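Probable membrane transporter protein MamO (Magnetospirillum magneticum, PDB 5HMA) promotes magnetite formation in magnetosomes by binding transition metals through an inactive, trypsin-like protease domain, and is required for activation of the MamE protease. Local coordinates at residues Q181-V184 / S185-D189; L126-A130 / T131-H135. One frame throughout, in Å; residues are numbered along the deposited sequence.

How the contacts relate
Both contacts are local and belong to the protease-like, probably lumenal, part of MamO, a two-barrel trypsin-type fold. Contact 2 comes first along the chain: residues 126-135 form a beta hairpin of strands 124-128 and 131-139 in the second sheet. Contact 1 follows in residues 181-189, at the end of helix 180-185 and in the loop after it, packed against strands 33-37, 58-68 and 73-78 of the first barrel. Their centres lie about 18 Å apart and their nearest atoms about 6 Å. The metal-binding histidines are distant in sequence: contact 1 supplies His186, whereas contact 2 only borders His71 (about 5 Å between its side chain and that of Ile133) and does not bind the nickel.

Contact 1 of 2, residues Q181-V184 / S185-D189; sequences QVIV and SHLQD. With NI (nickel (II) ion), chain C.
His186 folds back over the last turn of helix 180-185, and its side chain runs from the carbonyl oxygen of Val182 to a nickel ion. With CG anti to its own carbonyl carbon and beside the backbone N (chi1 -71°), its CB starts next to Val182 O. CG stays near the same oxygen, and ND1 donates to it at 2.9 Å, with Val182 O at the ring edge and only 12° out of the ring plane. Val182 CG1 lies 3.7 Å from ND1 of His186, off to one face of the ring and beyond its rim. At the far end NE2 of His186 binds the nickel at 2.2 Å. The metal leans to the CE1 side, 2.6 Å from that atom against 3.4 Å from CD2. Three waters and His71 join it, and the His71 ring packs edge-to-face with that of His186.

Two neighbouring carbonyls each take two donors. Val182 O accepts His186 N at 3.1 Å besides ND1, while Ser185 OG and N reach Gln181 O from opposite faces of its plane, OG at 3.1 Å. Beyond the helix the chain is held more loosely, by a weak bond from Leu187 N to Val184 O. Leu187 CD1 meets Ile183 CG2 at 3.6 Å, the two side chains lying side by side and reaching inward to Ile35.

Spending the ND1 hydrogen on a helix carbonyl leaves NE2 to bind the metal. The bond at ND1 limits ring rotation and probably makes NE2 a stronger donor, a familiar second-shell device at histidine metal sites.

Contact 2 of 2, residues L126-A130 / T131-H135; sequences LAVGA and TQITH
Leu126 and Ile133 form a hydrogen-bonded antiparallel pair, bound in both directions through the backbone: Ile133 N donates to Leu126 O at 2.7 Å, and Leu126 N to Ile133 O at 2.8 Å. A second such pair, Val128 with Thr131, closes the hairpin. Val128 N reaches Thr131 O at 2.9 Å, whereas the return bond from Thr131 N to Val128 O is 3.0 Å long and arrives 45° above the carbonyl plane. That skewed approach belongs to the tight reversal at Gly129 and Ala130, a type II' turn in which Gly129 takes up the positive phi of 57°. Between the two bonded pairs, Ala127 faces Gln132 in a non-hydrogen-bonded pair, and Ala127 CA makes a CH...O contact with Thr131 O at 3.4 Å.

Packing differs on the two faces. On the one bearing Ala127 and Gln132, the Gln132 chain bends at chi2 (-73°) and brings its amide back across the strand pair, with OE1 3.9 Å from Ala127 CB. On the mostly apolar face of Leu126, Val128, Thr131 and Ile133, the Ile133 side chain slants diagonally toward the turn. Its CG1 is anti to the carbonyl carbon and chi2 is extended, which carries CD1 to Val128 CG2 at 3.7 Å. Asp72, the neighbour of the metal ligand His71, touches both Val128 and Ile133, and Leu126 continues this face onto Ile164 and Ala166 of strand 159-167.

The whole is a two-residue beta hairpin with a type II' turn, set in the second beta-barrel of a trypsin-like fold, with Ile133, on its mostly apolar face, close to the metal ligand His71.

Contact 1 of 2, residues Q181-V184 / S185-D189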
loop_
_atom_site.group_PDB
_atom_site.type_symbol
_atom_site.label_atom_id
_atom_site.label_comp_id
_atom_site.label_asym_id
_atom_site.label_seq_id
_atom_site.Cartn_x
_atom_site.Cartn_y
_atom_site.Cartn_z
ATOM N N GLN A 181 10.121 -7.207 -0.977
ATOM C CA GLN A 181 11.578 -7.225 -0.836
ATOM C C GLN A 181 12.203 -5.901 -1.283
ATOM O O GLN A 181 13.265 -5.495 -0.794
ATOM C CB GLN A 181 12.184 -8.387 -1.632
ATOM C CG GLN A 181 13.703 -8.515 -1.499
ATOM C CD GLN A 181 14.174 -8.560 -0.044
ATOM O OE1 GLN A 181 13.486 -9.088 0.838
ATOM N NE2 GLN A 181 15.355 -7.998 0.208
ATOM N N VAL A 182 11.530 -5.233 -2.213
ATOM C CA VAL A 182 11.963 -3.931 -2.700
ATOM C C VAL A 182 11.996 -2.935 -1.542
ATOM O O VAL A 182 12.910 -2.117 -1.437
ATOM C CB VAL A 182 11.048 -3.452 -3.848
ATOM C CG1 VAL A 182 11.130 -1.945 -4.028
ATOM C CG2 VAL A 182 11.392 -4.196 -5.145
ATOM N N ILE A 183 11.010 -3.027 -0.655
ATOM C CA ILE A 183 10.972 -2.178 0.529
ATOM C C ILE A 183 12.203 -2.380 1.400
ATOM O O ILE A 183 12.884 -1.423 1.767
ATOM C CB ILE A 183 9.706 -2.438 1.355
ATOM C CG1 ILE A 183 8.451 -2.176 0.523
ATOM C CG2 ILE A 183 9.705 -1.580 2.615
ATOM C CD1 ILE A 183 7.167 -2.578 1.241
ATOM N N VAL A 184 12.477 -3.635 1.739
ATOM C CA VAL A 184 13.601 -3.973 2.601
ATOM C C VAL A 184 14.923 -3.412 2.084
ATOM O O VAL A 184 15.668 -2.762 2.825
ATOM C CB VAL A 184 13.710 -5.491 2.765
ATOM C CG1 VAL A 184 14.888 -5.842 3.672
ATOM C CG2 VAL A 184 12.395 -6.063 3.291
ATOM N N SER A 185 15.205 -3.662 0.809
ATOM C CA SER A 185 16.510 -3.344 0.233
ATOM C C SER A 185 16.691 -1.853 -0.044
ATOM O O SER A 185 17.808 -1.341 0.012
ATOM C CB SER A 185 16.723 -4.137 -1.055
ATOM O OG SER A 185 15.655 -3.915 -1.952
ATOM N N HIS A 186 15.596 -1.156 -0.336
ATOM C CA HIS A 186 15.680 0.272 -0.633
ATOM C C HIS A 186 15.472 1.111 0.634
ATOM O O HIS A 186 15.397 2.338 0.570
ATOM C CB HIS A 186 14.667 0.666 -1.722
ATOM C CG HIS A 186 15.015 0.154 -3.091
ATOM N ND1 HIS A 186 14.742 -1.136 -3.498
ATOM C CD2 HIS A 186 15.622 0.756 -4.144
ATOM C CE1 HIS A 186 15.166 -1.307 -4.738
ATOM N NE2 HIS A 186 15.702 -0.175 -5.153
ATOM N N LEU A 187 15.404 0.453 1.787
ATOM C CA LEU A 187 15.210 1.166 3.045
ATOM C C LEU A 187 16.210 0.779 4.118
ATOM O O LEU A 187 15.999 1.042 5.303
ATOM C CB LEU A 187 13.805 0.928 3.575
ATOM C CG LEU A 187 12.746 1.717 2.820
ATOM C CD1 LEU A 187 11.399 1.514 3.475
ATOM C CD2 LEU A 187 13.125 3.194 2.782
ATOM N N GLN A 188 17.313 0.172 3.711
ATOM C CA GLN A 188 18.309 -0.258 4.677
ATOM C C GLN A 188 19.116 0.925 5.225
ATOM O O GLN A 188 20.171 0.735 5.825
ATOM C CB GLN A 188 19.227 -1.305 4.049
ATOM C CG GLN A 188 19.675 -0.969 2.639
ATOM C CD GLN A 188 20.399 -2.125 1.975
ATOM O OE1 GLN A 188 20.010 -3.284 2.130
ATOM N NE2 GLN A 188 21.462 -1.816 1.238
ATOM N N ASP A 189 18.608 2.140 5.033
ATOM C CA ASP A 189 19.232 3.338 5.597
ATOM C C ASP A 189 18.266 4.157 6.471
ATOM O O ASP A 189 18.437 5.370 6.614
ATOM C CB ASP A 189 19.804 4.226 4.478
ATOM C CG ASP A 189 18.791 4.519 3.370
ATOM O OD1 ASP A 189 17.610 4.119 3.501
ATOM O OD2 ASP A 189 19.182 5.160 2.367
HETATM NI NI NI C . 15.473 -0.651 -7.250
HETATM O O HOH W 1 15.446 1.522 -7.590
HETATM O O HOH W 2 15.444 -2.829 -6.888
HETATM O O HOH W 3 15.197 -0.915 -9.446
#

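Contact 2 of 2, residues L126-A130 / T131-H135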
loop_
_atom_site.group_PDB
_atom_site.type_symbol
_atom_site.label_atom_id
_atom_site.label_comp_id
_atom_site.label_asym_id
_atom_site.label_seq_id
_atom_site.Cartn_x
_atom_site.Cartn_y
_atom_site.Cartn_z
ATOM N N LEU A 126 5.616 -2.012 -15.849
ATOM C CA LEU A 126 4.554 -1.012 -15.773
ATOM C C LEU A 126 5.139 0.386 -15.868
ATOM O O LEU A 126 6.155 0.686 -15.236
ATOM C CB LEU A 126 3.755 -1.148 -14.473
ATOM C CG LEU A 126 2.674 -0.093 -14.218
ATOM C CD1 LEU A 126 1.596 -0.187 -15.274
ATOM C CD2 LEU A 126 2.071 -0.231 -12.828
ATOM N N ALA A 127 4.498 1.241 -16.659
ATOM C CA ALA A 127 4.913 2.630 -16.748
ATOM C C ALA A 127 4.037 3.504 -15.856
ATOM O O ALA A 127 2.819 3.544 -16.011
ATOM C CB ALA A 127 4.866 3.117 -18.195
ATOM N N VAL A 128 4.676 4.181 -14.907
ATOM C CA VAL A 128 4.016 5.163 -14.056
ATOM C C VAL A 128 4.622 6.521 -14.370
ATOM O O VAL A 128 5.773 6.795 -14.014
ATOM C CB VAL A 128 4.173 4.822 -12.568
ATOM C CG1 VAL A 128 3.542 5.918 -11.696
ATOM C CG2 VAL A 128 3.576 3.457 -12.270
ATOM N N GLY A 129 3.854 7.372 -15.043
ATOM C CA GLY A 129 4.410 8.600 -15.575
ATOM C C GLY A 129 5.579 8.286 -16.492
ATOM O O GLY A 129 5.438 7.504 -17.430
ATOM N N ALA A 130 6.741 8.870 -16.202
ATOM C CA ALA A 130 7.930 8.681 -17.033
ATOM C C ALA A 130 8.796 7.521 -16.542
ATOM O O ALA A 130 9.807 7.183 -17.159
ATOM C CB ALA A 130 8.751 9.966 -17.077
ATOM N N THR A 131 8.399 6.907 -15.436
ATOM C CA THR A 131 9.197 5.844 -14.852
ATOM C C THR A 131 8.760 4.473 -15.366
ATOM O O THR A 131 7.591 4.097 -15.262
ATOM C CB THR A 131 9.116 5.873 -13.311
ATOM O OG1 THR A 131 9.475 7.178 -12.844
ATOM C CG2 THR A 131 10.061 4.851 -12.698
ATOM N N GLN A 132 9.711 3.735 -15.931
ATOM C CA GLN A 132 9.478 2.350 -16.316
ATOM C C GLN A 132 9.803 1.425 -15.150
ATOM O O GLN A 132 10.967 1.146 -14.868
ATOM C CB GLN A 132 10.318 1.975 -17.541
ATOM C CG GLN A 132 9.829 2.580 -18.856
ATOM C CD GLN A 132 8.549 1.932 -19.374
ATOM O OE1 GLN A 132 8.027 0.976 -18.780
ATOM N NE2 GLN A 132 8.039 2.449 -20.493
ATOM N N ILE A 133 8.771 0.956 -14.462
ATOM C CA ILE A 133 8.974 0.022 -13.364
ATOM C C ILE A 133 8.964 -1.409 -13.896
ATOM O O ILE A 133 8.115 -1.777 -14.710
ATOM C CB ILE A 133 7.920 0.210 -12.282
ATOM C CG1 ILE A 133 7.850 1.677 -11.870
ATOM C CG2 ILE A 133 8.214 -0.695 -11.084
ATOM C CD1 ILE A 133 6.686 1.962 -10.964
ATOM N N THR A 134 9.912 -2.212 -13.427
ATOM C CA THR A 134 10.044 -3.592 -13.875
ATOM C C THR A 134 9.908 -4.606 -12.736
ATOM O O THR A 134 9.901 -4.238 -11.559
ATOM C CB THR A 134 11.401 -3.813 -14.554
ATOM O OG1 THR A 134 12.443 -3.401 -13.660
ATOM C CG2 THR A 134 11.491 -3.006 -15.840
ATOM N N HIS A 135 9.809 -5.881 -13.112
ATOM C CA HIS A 135 9.758 -7.004 -12.171
ATOM C C HIS A 135 8.658 -6.865 -11.120
ATOM O O HIS A 135 8.867 -7.132 -9.939
ATOM C CB HIS A 135 11.121 -7.183 -11.498
ATOM C CG HIS A 135 12.258 -7.293 -12.469
ATOM N ND1 HIS A 135 13.048 -6.217 -12.810
ATOM C CD2 HIS A 135 12.724 -8.346 -13.184
ATOM C CE1 HIS A 135 13.958 -6.604 -13.688
ATOM N NE2 HIS A 135 13.781 -7.891 -13.932
#